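Local structure of 6-phospho-alpha-glucosidase (Merdibacter massiliensis, 6VC6) at residues 14-17 with 18-22; 168-171 with 172-175; 175-178 with 179-182; 231-234 with 235-238; 322-325 with 326-330. The protein hydrolyses 6-phospho-alpha-glucosides, probably by the NAD- and manganese-dependent redox route known for family 4 glycoside hydrolases. All coordinates share one frame; numbering follows the deposited sequence.

Contact 2 lies deepest, its centre about 7 Å from that of the chain, and holds the manganese between NAD and the phosphosugar. Contact 1 reaches the same NAD at its diphosphate; the two contact centres are about 17 Å apart. Contact 3 continues the helix of contact 2, sharing N175, and ties itself to the loop of contact 4, where R182 NH2 meets E235 OE2 at 2.9 Å in a salt bridge. Contact 5 packs behind both cofactor-binding pieces: M322 CE lies 3.2 Å from C170 O of contact 2, and I324 CD1 lies 3.6 Å from S22 CB of contact 1. Contacts 4 and 5 do not touch (centres about 24 Å apart).

Contact 1. Residues 14-17 with 18-22; sequences TYTP and GFLKS. With NAD (nicotinamide-adenine-dinucleotide), chain G.
The tight side of this turn of chain is where F19 folds back on Y15. F19 N bonds to Y15 O at 3.2 Å in the carbonyl plane; its ring atom CD1 lies 3.3 Å from the same oxygen, with Y15 C at the ring edge. L20 closes the next step, its N 3.0 Å from T16 O, and is buried with F19; A320 and M323 of helix 318-331 cover F19. The looser side, with G18 and K21 partly exposed, has a water linking T14 O to G18 N; the one close approach there is K21 CD to P17 O, 3.2 Å. This is the start of the helix in the beta-alpha-beta unit 4-9, 16-25, 32-38 of a Rossmann-type fold, with the NAD diphosphate at the turn leading into it. T14 OG1 donates to NAD O2N at 3.0 Å, and T14 N to NAD O1A. The Y15 ring, with CG beside its own backbone N (chi1 -64°), has CD2 3.2 Å from NAD O2N and CZ 3.8 Å from nicotinamide C6N, and meets the H319 ring. An alanine here is likely to open a gap beside O2N and the nicotinamide and leave H319 without this neighbour.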
# COMPACT_ATOMS: atom_id res chain seq x y z
N THR A 14 13.16 3.99 0.80
CA THR A 14 13.99 2.79 0.86
C THR A 14 13.67 1.81 -0.26
O THR A 14 14.50 0.94 -0.55
CB THR A 14 13.81 2.10 2.22
OG1 THR A 14 12.47 1.61 2.34
CG2 THR A 14 14.10 3.07 3.35
N TYR A 15 12.50 1.93 -0.89
CA TYR A 15 12.13 1.07 -2.00
C TYR A 15 12.64 1.56 -3.34
O TYR A 15 12.61 0.79 -4.31
CB TYR A 15 10.60 0.94 -2.07
CG TYR A 15 9.96 0.26 -0.88
CD1 TYR A 15 9.95 -1.12 -0.77
CD2 TYR A 15 9.37 1.01 0.13
CE1 TYR A 15 9.36 -1.75 0.32
CE2 TYR A 15 8.78 0.39 1.22
CZ TYR A 15 8.78 -0.98 1.31
OH TYR A 15 8.20 -1.60 2.39
N THR A 16 13.12 2.80 -3.42
CA THR A 16 13.55 3.34 -4.71
C THR A 16 14.72 2.59 -5.32
O THR A 16 14.68 2.34 -6.54
CB THR A 16 13.88 4.84 -4.56
OG1 THR A 16 12.72 5.54 -4.08
CG2 THR A 16 14.30 5.43 -5.89
N PRO A 17 15.78 2.21 -4.59
CA PRO A 17 16.82 1.38 -5.22
C PRO A 17 16.29 0.09 -5.82
O PRO A 17 16.76 -0.34 -6.88
CB PRO A 17 17.80 1.11 -4.08
CG PRO A 17 17.64 2.28 -3.18
CD PRO A 17 16.17 2.61 -3.22
N GLY A 18 15.30 -0.53 -5.18
CA GLY A 18 14.67 -1.70 -5.77
C GLY A 18 13.96 -1.40 -7.07
O GLY A 18 13.84 -2.26 -7.94
N PHE A 19 13.47 -0.16 -7.22
CA PHE A 19 12.84 0.23 -8.48
C PHE A 19 13.87 0.44 -9.57
O PHE A 19 13.66 0.04 -10.72
CB PHE A 19 12.01 1.50 -8.27
CG PHE A 19 10.59 1.25 -7.86
CD1 PHE A 19 10.24 1.23 -6.52
CD2 PHE A 19 9.61 1.02 -8.81
CE1 PHE A 19 8.93 0.99 -6.14
CE2 PHE A 19 8.30 0.79 -8.43
CZ PHE A 19 7.96 0.77 -7.09
N LEU A 20 15.00 1.08 -9.24
CA LEU A 20 16.03 1.34 -10.24
C LEU A 20 16.61 0.04 -10.79
O LEU A 20 16.93 -0.05 -11.98
CB LEU A 20 17.13 2.22 -9.65
CG LEU A 20 16.68 3.51 -8.96
CD1 LEU A 20 17.89 4.30 -8.47
CD2 LEU A 20 15.83 4.35 -9.89
N LYS A 21 16.77 -0.97 -9.93
CA LYS A 21 17.27 -2.26 -10.39
C LYS A 21 16.21 -3.02 -11.18
O LYS A 21 16.55 -3.80 -12.08
CB LYS A 21 17.76 -3.08 -9.21
CG LYS A 21 19.03 -2.54 -8.56
CD LYS A 21 18.95 -2.62 -7.04
CE LYS A 21 19.72 -3.82 -6.51
NZ LYS A 21 20.06 -3.66 -5.07
N SER A 22 14.93 -2.81 -10.85
CA SER A 22 13.87 -3.46 -11.61
C SER A 22 13.73 -2.85 -13.00
O SER A 22 13.50 -3.58 -13.98
CB SER A 22 12.55 -3.36 -10.85
OG SER A 22 12.59 -4.13 -9.65
PA NAD G . 10.48 6.14 3.54
O1A NAD G . 11.74 5.31 3.44
O2A NAD G . 10.33 7.15 4.65
O5B NAD G . 10.26 6.89 2.14
C5B NAD G . 9.35 7.99 2.05
C4B NAD G . 9.93 9.05 1.13
O4B NAD G . 8.90 9.92 0.68
C3B NAD G . 10.95 9.90 1.88
O3B NAD G . 12.17 9.95 1.13
C2B NAD G . 10.34 11.28 1.96
O2B NAD G . 11.34 12.28 1.77
C1B NAD G . 9.34 11.28 0.82
N9A NAD G . 8.20 12.19 1.09
C8A NAD G . 7.54 12.35 2.25
N7A NAD G . 6.56 13.28 2.13
C5A NAD G . 6.59 13.74 0.86
C6A NAD G . 5.83 14.73 0.06
N6A NAD G . 4.81 15.44 0.60
N1A NAD G . 6.19 14.90 -1.23
C2A NAD G . 7.20 14.20 -1.79
N3A NAD G . 7.92 13.29 -1.12
C4A NAD G . 7.67 13.02 0.18
O3 NAD G . 9.21 5.15 3.58
PN NAD G . 9.25 3.65 3.01
O1N NAD G . 9.33 2.70 4.17
O2N NAD G . 10.25 3.57 1.88
O5D NAD G . 7.77 3.57 2.38
C5D NAD G . 7.49 4.16 1.12
C4D NAD G . 5.98 4.21 0.94
O4D NAD G . 5.53 3.07 0.22
C3D NAD G . 5.28 4.19 2.29
O3D NAD G . 4.27 5.20 2.32
C2D NAD G . 4.61 2.84 2.35
O2D NAD G . 3.38 2.90 3.07
C1D NAD G . 4.38 2.54 0.88
N1N NAD G . 4.18 1.12 0.62
C2N NAD G . 2.98 0.75 0.19
C3N NAD G . 2.69 -0.58 -0.09
C7N NAD G . 1.32 -0.94 -0.57
O7N NAD G . 0.98 -2.11 -0.59
N7N NAD G . 0.50 0.05 -0.94
C4N NAD G . 3.69 -1.53 0.07
C5N NAD G . 4.94 -1.12 0.52
C6N NAD G . 5.17 0.23 0.78
O HOH W 1 15.04 -0.95 -2.32

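Contact 2. Residues 168-171 with 172-175. With MN (manganese (II) ion), chain E; NAD (nicotinamide-adenine-dinucleotide), chain G; G6P (6-O-phosphono-alpha-D-glucopyranose), chain F.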
# COMPACT_ATOMS: atom_id res chain seq x y z
N ASN A 168 -4.87 3.50 -7.18
CA ASN A 168 -4.23 3.09 -5.93
C ASN A 168 -4.14 1.57 -5.90
O ASN A 168 -5.13 0.88 -6.19
CB ASN A 168 -5.02 3.61 -4.73
CG ASN A 168 -5.18 5.12 -4.74
OD1 ASN A 168 -4.29 5.84 -4.30
ND2 ASN A 168 -6.31 5.59 -5.24
N ILE A 169 -2.97 1.05 -5.54
CA ILE A 169 -2.71 -0.38 -5.54
C ILE A 169 -2.00 -0.78 -4.26
O ILE A 169 -1.38 0.04 -3.57
CB ILE A 169 -1.89 -0.84 -6.77
CG1 ILE A 169 -0.49 -0.21 -6.74
CG2 ILE A 169 -2.61 -0.49 -8.06
CD1 ILE A 169 0.21 -0.23 -8.08
N CYS A 170 -2.08 -2.07 -3.94
CA CYS A 170 -1.42 -2.67 -2.79
C CYS A 170 -0.88 -4.03 -3.18
O CYS A 170 -1.53 -4.76 -3.94
CB CYS A 170 -2.38 -2.82 -1.61
SG CYS A 170 -1.72 -3.73 -0.20
N ASP A 171 0.29 -4.38 -2.65
CA ASP A 171 0.95 -5.63 -3.02
C ASP A 171 0.63 -6.77 -2.07
O ASP A 171 1.14 -7.88 -2.27
CB ASP A 171 2.47 -5.43 -3.11
CG ASP A 171 3.09 -5.02 -1.79
OD1 ASP A 171 4.33 -4.90 -1.75
OD2 ASP A 171 2.36 -4.80 -0.81
N GLN A 172 -0.23 -6.55 -1.07
CA GLN A 172 -0.55 -7.63 -0.13
C GLN A 172 -1.34 -8.76 -0.79
O GLN A 172 -1.00 -9.93 -0.56
CB GLN A 172 -1.28 -7.05 1.08
CG GLN A 172 -1.97 -8.10 1.95
CD GLN A 172 -1.00 -8.84 2.85
OE1 GLN A 172 -1.37 -9.82 3.50
NE2 GLN A 172 0.25 -8.39 2.89
N PRO A 173 -2.38 -8.50 -1.60
CA PRO A 173 -3.07 -9.63 -2.25
C PRO A 173 -2.17 -10.48 -3.12
O PRO A 173 -2.32 -11.71 -3.13
CB PRO A 173 -4.17 -8.93 -3.07
CG PRO A 173 -4.43 -7.67 -2.34
CD PRO A 173 -3.09 -7.23 -1.84
N GLU A 174 -1.23 -9.88 -3.86
CA GLU A 174 -0.32 -10.67 -4.67
C GLU A 174 0.67 -11.44 -3.80
O GLU A 174 1.01 -12.59 -4.10
CB GLU A 174 0.43 -9.79 -5.66
CG GLU A 174 1.50 -10.55 -6.46
CD GLU A 174 2.24 -9.67 -7.45
OE1 GLU A 174 1.65 -9.33 -8.50
OE2 GLU A 174 3.41 -9.33 -7.18
N ASN A 175 1.14 -10.82 -2.71
CA ASN A 175 2.08 -11.51 -1.82
C ASN A 175 1.46 -12.74 -1.19
O ASN A 175 2.16 -13.72 -0.91
CB ASN A 175 2.58 -10.55 -0.75
CG ASN A 175 3.67 -9.62 -1.25
OD1 ASN A 175 4.37 -9.94 -2.21
ND2 ASN A 175 3.82 -8.48 -0.60
MN MN E . -0.63 -2.47 1.21
PA NAD G . 10.48 6.14 3.54
O1A NAD G . 11.74 5.31 3.44
O2A NAD G . 10.33 7.15 4.65
O5B NAD G . 10.26 6.89 2.14
C5B NAD G . 9.35 7.99 2.05
C4B NAD G . 9.93 9.05 1.13
O4B NAD G . 8.90 9.92 0.68
C3B NAD G . 10.95 9.90 1.88
O3B NAD G . 12.17 9.95 1.13
C2B NAD G . 10.34 11.28 1.96
O2B NAD G . 11.34 12.28 1.77
C1B NAD G . 9.34 11.28 0.82
N9A NAD G . 8.20 12.19 1.09
C8A NAD G . 7.54 12.35 2.25
N7A NAD G . 6.56 13.28 2.13
C5A NAD G . 6.59 13.74 0.86
C6A NAD G . 5.83 14.73 0.06
N6A NAD G . 4.81 15.44 0.60
N1A NAD G . 6.19 14.90 -1.23
C2A NAD G . 7.20 14.20 -1.79
N3A NAD G . 7.92 13.29 -1.12
C4A NAD G . 7.67 13.02 0.18
O3 NAD G . 9.21 5.15 3.58
PN NAD G . 9.25 3.65 3.01
O1N NAD G . 9.33 2.70 4.17
O2N NAD G . 10.25 3.57 1.88
O5D NAD G . 7.77 3.57 2.38
C5D NAD G . 7.49 4.16 1.12
C4D NAD G . 5.98 4.21 0.94
O4D NAD G . 5.53 3.07 0.22
C3D NAD G . 5.28 4.19 2.29
O3D NAD G . 4.27 5.20 2.32
C2D NAD G . 4.61 2.84 2.35
O2D NAD G . 3.38 2.90 3.07
C1D NAD G . 4.38 2.54 0.88
N1N NAD G . 4.18 1.12 0.62
C2N NAD G . 2.98 0.75 0.19
C3N NAD G . 2.69 -0.58 -0.09
C7N NAD G . 1.32 -0.94 -0.57
O7N NAD G . 0.98 -2.11 -0.59
N7N NAD G . 0.50 0.05 -0.94
C4N NAD G . 3.69 -1.53 0.07
C5N NAD G . 4.94 -1.12 0.52
C6N NAD G . 5.17 0.23 0.78
C1 G6P F . 2.40 -4.83 3.57
C2 G6P F . 1.44 -3.82 2.93
C3 G6P F . 1.98 -2.41 2.84
C4 G6P F . 2.69 -2.08 4.13
C5 G6P F . 3.94 -2.94 4.20
C6 G6P F . 4.63 -2.73 5.53
O1 G6P F . 2.64 -5.92 2.67
O2 G6P F . 1.11 -4.27 1.60
O3 G6P F . 0.92 -1.47 2.62
O4 G6P F . 3.06 -0.69 4.14
O5 G6P F . 3.66 -4.34 4.08
O6 G6P F . 6.02 -3.04 5.38
P G6P F . 7.07 -2.63 6.52
O1P G6P F . 7.39 -1.19 6.19
O2P G6P F . 6.32 -2.81 7.82
O3P G6P F . 8.21 -3.60 6.33
O HOH W 2 -2.50 -6.91 -5.10
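The carboxylate of D171 and the amide of N175 meet at a slant, their planes 51° apart, with N175 ND2 almost straight above D171 CG at 3.7 Å. The nicotinamide oxygen O7N lies toward the other face of that carboxylate. D171 OD2 comes 2.8 Å from G6P O2, while OD1 is tied to H319 ND1, which fixes the rotation of the group between cofactor and sugar. Behind it, D171 N donates to NAD O7N at 3.1 Å, and the nicotinamide N7N gives a weak bond to I169 O, so the carboxamide is held at both ends. This is the switch from strand 166-169, last of the parallel strands in the Rossmann-type sheet, into helix 172-184, and the metal site sits at that strand end. C170 SG, anti to its own backbone N (chi1 173°), binds manganese at 2.2 Å. H200, G6P O2 and O3, and NAD O7N complete the set, with O7N 2.4 Å from the metal. The same sulfur accepts from Q172 N at 3.3 Å, a nearly straight capping bond of 167° that couples the metal ligand to the start of the helix. N175 N then bonds to D171 O at 3.0 Å. Q172 brings NE2 to 3.4 Å from G6P O1, while its OE1 is anchored on T262 OG1.

Contact 3. Residues 175-178 with 179-182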
# COMPACT_ATOMS: atom_id res chain seq x y z
N ASN A 175 1.14 -10.82 -2.71
CA ASN A 175 2.08 -11.51 -1.82
C ASN A 175 1.46 -12.74 -1.19
O ASN A 175 2.16 -13.72 -0.91
CB ASN A 175 2.58 -10.55 -0.75
CG ASN A 175 3.67 -9.62 -1.25
OD1 ASN A 175 4.37 -9.94 -2.21
ND2 ASN A 175 3.82 -8.48 -0.60
N ILE A 176 0.14 -12.72 -0.96
CA ILE A 176 -0.54 -13.91 -0.46
C ILE A 176 -0.58 -14.98 -1.53
O ILE A 176 -0.39 -16.17 -1.25
CB ILE A 176 -1.95 -13.54 0.05
CG1 ILE A 176 -1.85 -12.78 1.37
CG2 ILE A 176 -2.81 -14.78 0.20
CD1 ILE A 176 -3.08 -11.98 1.70
N MSE A 177 -0.83 -14.59 -2.78
CA MSE A 177 -0.81 -15.52 -3.90
C MSE A 177 0.59 -16.11 -4.07
O MSE A 177 0.74 -17.29 -4.38
CB MSE A 177 -1.26 -14.83 -5.19
CG MSE A 177 -2.75 -14.49 -5.23
SE MSE A 177 -3.91 -16.06 -5.16
CE MSE A 177 -4.34 -16.04 -3.25
N ARG A 178 1.60 -15.27 -3.87
CA ARG A 178 2.98 -15.75 -3.91
C ARG A 178 3.24 -16.75 -2.79
O ARG A 178 3.92 -17.76 -2.99
CB ARG A 178 3.95 -14.58 -3.82
CG ARG A 178 4.02 -13.72 -5.08
CD ARG A 178 4.91 -12.51 -4.86
NE ARG A 178 5.17 -11.79 -6.11
CZ ARG A 178 6.19 -12.04 -6.92
NH1 ARG A 178 7.06 -12.99 -6.62
NH2 ARG A 178 6.34 -11.34 -8.04
N SER A 179 2.71 -16.47 -1.59
CA SER A 179 2.85 -17.41 -0.48
C SER A 179 2.12 -18.71 -0.76
O SER A 179 2.59 -19.79 -0.40
CB SER A 179 2.35 -16.77 0.81
OG SER A 179 3.14 -15.66 1.18
N VAL A 180 0.95 -18.62 -1.41
CA VAL A 180 0.20 -19.83 -1.77
C VAL A 180 0.98 -20.65 -2.79
O VAL A 180 0.99 -21.88 -2.74
CB VAL A 180 -1.20 -19.44 -2.28
CG1 VAL A 180 -1.83 -20.59 -3.05
CG2 VAL A 180 -2.09 -19.02 -1.12
N SER A 181 1.65 -19.97 -3.73
CA SER A 181 2.43 -20.69 -4.74
C SER A 181 3.57 -21.48 -4.10
O SER A 181 3.90 -22.58 -4.58
CB SER A 181 2.97 -19.71 -5.77
OG SER A 181 4.05 -18.95 -5.25
N ARG A 182 4.18 -20.95 -3.04
CA ARG A 182 5.19 -21.70 -2.32
C ARG A 182 4.56 -22.87 -1.56
O ARG A 182 5.15 -23.95 -1.48
CB ARG A 182 5.95 -20.78 -1.36
CG ARG A 182 6.94 -21.49 -0.46
CD ARG A 182 7.92 -20.50 0.15
NE ARG A 182 8.71 -21.09 1.22
CZ ARG A 182 9.83 -20.56 1.71
NH1 ARG A 182 10.30 -19.43 1.21
NH2 ARG A 182 10.48 -21.17 2.69
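N175 O is gripped twice by one residue: S179 N donates at 2.9 Å and S179 OG at 3.0 Å, reaching the carbonyl from opposite faces of its plane. The hydroxyl can turn back along the helix because OG sits beside its own backbone N (chi1 -65°). One turn on, R178 O is also doubly held, but differently. S181 OG comes in at 2.6 Å and R182 N at 3.2 Å, both from the same face, and the hydroxyl approaches more from the side, with a C=O...donor angle of 124°. Here S181 OG stands between the backbone N and the carbonyl carbon (chi1 74°), which directs it to the carbonyl three residues back instead of four. Two buried hydroxyls are thus satisfied by the backbone of their own helix. This helix, 172-184, leads from strand 166-169 of the large mixed sheet to strand 191-196 of the small antiparallel one. Its apolar side faces strands 201-209 and 259-260 of that small sheet: V180 CG2 rests 3.3 Å from I176 O and 4.3 Å from M177 CE, a selenomethionine methyl, and I176 CG2 lies alongside the same valine methyl at 4.5 Å. F204 and L259 cover I176 and M177 from the strands. R178 and R182 carry the charges. R178 is extended from CG to NE; its NE forms a salt bridge with E174, its NH1 bonds to Q232 OE1, and its guanidinium makes a cation-pi contact with W188. R182, also extended, carries NH1 to Q232 O.

Contact 4. Residues 231-234 with 235-238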
# COMPACT_ATOMS: atom_id res chain seq x y z
N PRO A 231 5.59 -16.70 4.22
CA PRO A 231 5.76 -15.81 3.07
C PRO A 231 6.70 -16.42 2.05
O PRO A 231 7.55 -17.25 2.39
CB PRO A 231 6.34 -14.53 3.69
CG PRO A 231 6.98 -14.99 4.96
CD PRO A 231 6.15 -16.14 5.45
N GLN A 232 6.54 -16.01 0.79
CA GLN A 232 7.33 -16.61 -0.28
C GLN A 232 8.82 -16.35 -0.10
O GLN A 232 9.64 -17.19 -0.46
CB GLN A 232 6.86 -16.08 -1.64
CG GLN A 232 7.69 -16.58 -2.82
CD GLN A 232 7.40 -15.84 -4.11
OE1 GLN A 232 7.55 -14.62 -4.19
NE2 GLN A 232 7.01 -16.58 -5.14
N ASP A 233 9.18 -15.20 0.47
CA ASP A 233 10.57 -14.85 0.75
C ASP A 233 10.88 -14.96 2.24
O ASP A 233 11.60 -14.14 2.80
CB ASP A 233 10.88 -13.44 0.24
CG ASP A 233 9.83 -12.42 0.65
OD1 ASP A 233 8.87 -12.80 1.35
OD2 ASP A 233 9.97 -11.24 0.27
N ALA A 234 10.34 -16.00 2.88
CA ALA A 234 10.42 -16.13 4.34
C ALA A 234 11.85 -16.11 4.87
O ALA A 234 12.06 -15.77 6.04
CB ALA A 234 9.73 -17.42 4.78
N GLU A 235 12.83 -16.46 4.04
CA GLU A 235 14.21 -16.51 4.51
C GLU A 235 14.77 -15.11 4.76
O GLU A 235 15.68 -14.95 5.59
CB GLU A 235 15.09 -17.27 3.52
CG GLU A 235 14.95 -18.78 3.59
CD GLU A 235 13.59 -19.27 3.12
OE1 GLU A 235 13.08 -18.74 2.11
OE2 GLU A 235 13.03 -20.18 3.77
N GLN A 236 14.25 -14.10 4.07
CA GLN A 236 14.71 -12.72 4.14
C GLN A 236 13.82 -11.84 5.00
O GLN A 236 14.10 -10.64 5.13
CB GLN A 236 14.80 -12.12 2.73
CG GLN A 236 15.88 -12.74 1.85
CD GLN A 236 15.32 -13.29 0.55
OE1 GLN A 236 14.10 -13.38 0.37
NE2 GLN A 236 16.21 -13.65 -0.37
N ARG A 237 12.72 -12.36 5.51
CA ARG A 237 11.74 -11.55 6.22
C ARG A 237 12.07 -11.45 7.70
O ARG A 237 12.61 -12.38 8.30
CB ARG A 237 10.33 -12.12 6.04
CG ARG A 237 9.91 -12.28 4.59
CD ARG A 237 10.04 -10.98 3.83
NE ARG A 237 9.00 -10.02 4.21
CZ ARG A 237 7.75 -10.07 3.77
NH1 ARG A 237 7.36 -11.04 2.95
NH2 ARG A 237 6.87 -9.16 4.17
N ASP A 238 11.72 -10.31 8.29
CA ASP A 238 11.89 -10.12 9.72
C ASP A 238 10.93 -11.03 10.50
O ASP A 238 9.95 -11.53 9.96
CB ASP A 238 11.67 -8.66 10.10
CG ASP A 238 12.82 -7.76 9.67
OD1 ASP A 238 13.97 -8.24 9.66
OD2 ASP A 238 12.56 -6.59 9.33
O HOH W 3 14.02 -15.07 7.85
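R237 folds back across D233 at the type I beta turn P231 to A234, in the loop between helices 217-227 and 239-246. The guanidinium is turned 66° from the carboxylate plane, yet the salt bridge between them is well aimed. R237 NH1 reaches D233 OD1 at 2.8 Å on the syn side of the carboxylate, and OD1 lies at the edge of the guanidinium, close to its plane. Bends at chi2 (-55°) and chi3 make this possible by curling the arginine chain over the turn, so that its methylenes also touch the aspartate: CG stands 3.1 Å from D233 O, and CD 3.3 Å from D233 OD1. P231 comes at the guanidinium obliquely, its CB 3.7 Å from R237 NH1, while its CG meets the arginine CG. A cation-pi contact with W241, a residue of the G6P pocket, adds a further neighbour to the guanidinium, which places this loop at the border of the sugar site. D233 itself is held through its backbone as well as its carboxylate: Q236 N donates to D233 O at 2.9 Å from above the carbonyl plane, 39° out of it. Q236 bends at chi2 and lays OE1 against D233 CB at 3.2 Å, so glutamine and arginine both turn in toward the one aspartate. Beyond the turn, L242 of helix 239-246 packs on P231, A234 and R237. A water lies near two backbone carbonyls, 2.8 Å from A234 O and 3.1 Å from R237 O.

Contact 5. Residues 322-325 with 326-330; sequences MMIK and VAEAI
E328 lies back along the helix over I324 and K325, one turn earlier in helix 318-331, which packs against strands 80-83, 141-144 and 336-343 of the mixed sheet. Its backbone N starts the contact with a bond to I324 O at 2.8 Å. From there CB rests on K325 O at 3.5 Å. CG, placed beside the backbone N (chi1 -69°), comes within 3.3 Å of I324 O, the carbonyl that already takes the E328 N-H. The chain then runs out extended, and the two carboxylate oxygens part: OE1 touches the I324 CG2 methyl at 3.6 Å, where the two side chains cross, and OE2 faces K325 CD at 3.9 Å. K325 runs side by side with the glutamate, pointing the same way, but bends at chi2 and chi4, and its NZ stays 5.8 Å from E328 OE1, too far for an ion pair. The charge is met instead by K334, which forms a salt bridge with OE2. E29 brings a like charge close to OE1 and may make one of the two carboxylates easier to protonate. An alanine at E328 would probably leave K334 without its mate and uncover the I324 methyl. On the sheet side the residues are apolar: A327 lies against F80 and F82, V326 against L143 and F338, and the selenomethionine M323 against F82 and L143. A327 N and V326 N repeat the helical bond to M323 O and M322 O, and V326 CG2 leans on M322 O at 3.2 Å.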
# COMPACT_ATOMS: atom_id res chain seq x y z
N MSE A 322 5.72 -5.24 -9.41
CA MSE A 322 4.28 -5.27 -9.60
C MSE A 322 3.76 -3.94 -10.13
O MSE A 322 2.84 -3.91 -10.95
CB MSE A 322 3.55 -5.59 -8.31
CG MSE A 322 2.08 -5.80 -8.57
SE MSE A 322 1.10 -6.44 -7.04
CE MSE A 322 0.37 -4.73 -6.49
N MSE A 323 4.33 -2.84 -9.65
CA MSE A 323 3.94 -1.53 -10.14
C MSE A 323 4.36 -1.36 -11.59
O MSE A 323 3.63 -0.77 -12.39
CB MSE A 323 4.55 -0.41 -9.28
CG MSE A 323 4.16 0.99 -9.77
SE MSE A 323 4.37 2.43 -8.46
CE MSE A 323 2.63 2.35 -7.60
N ILE A 324 5.53 -1.90 -11.94
CA ILE A 324 5.98 -1.85 -13.33
C ILE A 324 5.06 -2.70 -14.20
O ILE A 324 4.69 -2.29 -15.31
CB ILE A 324 7.45 -2.29 -13.45
CG1 ILE A 324 8.36 -1.35 -12.67
CG2 ILE A 324 7.87 -2.34 -14.91
CD1 ILE A 324 9.79 -1.82 -12.59
N LYS A 325 4.68 -3.88 -13.72
CA LYS A 325 3.77 -4.73 -14.48
C LYS A 325 2.41 -4.07 -14.64
O LYS A 325 1.75 -4.22 -15.68
CB LYS A 325 3.63 -6.09 -13.80
CG LYS A 325 4.89 -6.94 -13.82
CD LYS A 325 5.08 -7.65 -15.14
CE LYS A 325 6.39 -8.42 -15.17
NZ LYS A 325 6.58 -9.24 -13.94
N VAL A 326 1.97 -3.32 -13.63
CA VAL A 326 0.73 -2.55 -13.75
C VAL A 326 0.88 -1.48 -14.82
O VAL A 326 -0.04 -1.26 -15.63
CB VAL A 326 0.34 -1.94 -12.39
CG1 VAL A 326 -0.71 -0.86 -12.56
CG2 VAL A 326 -0.16 -3.03 -11.45
N ALA A 327 2.03 -0.81 -14.86
CA ALA A 327 2.27 0.18 -15.90
C ALA A 327 2.33 -0.46 -17.28
O ALA A 327 1.90 0.14 -18.27
CB ALA A 327 3.56 0.95 -15.61
N GLU A 328 2.86 -1.68 -17.36
CA GLU A 328 2.90 -2.40 -18.64
C GLU A 328 1.49 -2.73 -19.11
O GLU A 328 1.14 -2.51 -20.28
CB GLU A 328 3.73 -3.67 -18.51
CG GLU A 328 5.22 -3.44 -18.32
CD GLU A 328 5.98 -4.73 -18.12
OE1 GLU A 328 7.05 -4.70 -17.47
OE2 GLU A 328 5.50 -5.79 -18.59
N ALA A 329 0.66 -3.27 -18.21
CA ALA A 329 -0.72 -3.61 -18.58
C ALA A 329 -1.50 -2.38 -19.01
O ALA A 329 -2.36 -2.46 -19.89
CB ALA A 329 -1.41 -4.30 -17.40
N ILE A 330 -1.21 -1.22 -18.40
CA ILE A 330 -1.88 0.01 -18.80
C ILE A 330 -1.37 0.49 -20.14
O ILE A 330 -2.15 0.75 -21.07
CB ILE A 330 -1.71 1.08 -17.71
CG1 ILE A 330 -2.53 0.73 -16.47
CG2 ILE A 330 -2.10 2.45 -18.24
CD1 ILE A 330 -2.27 1.64 -15.29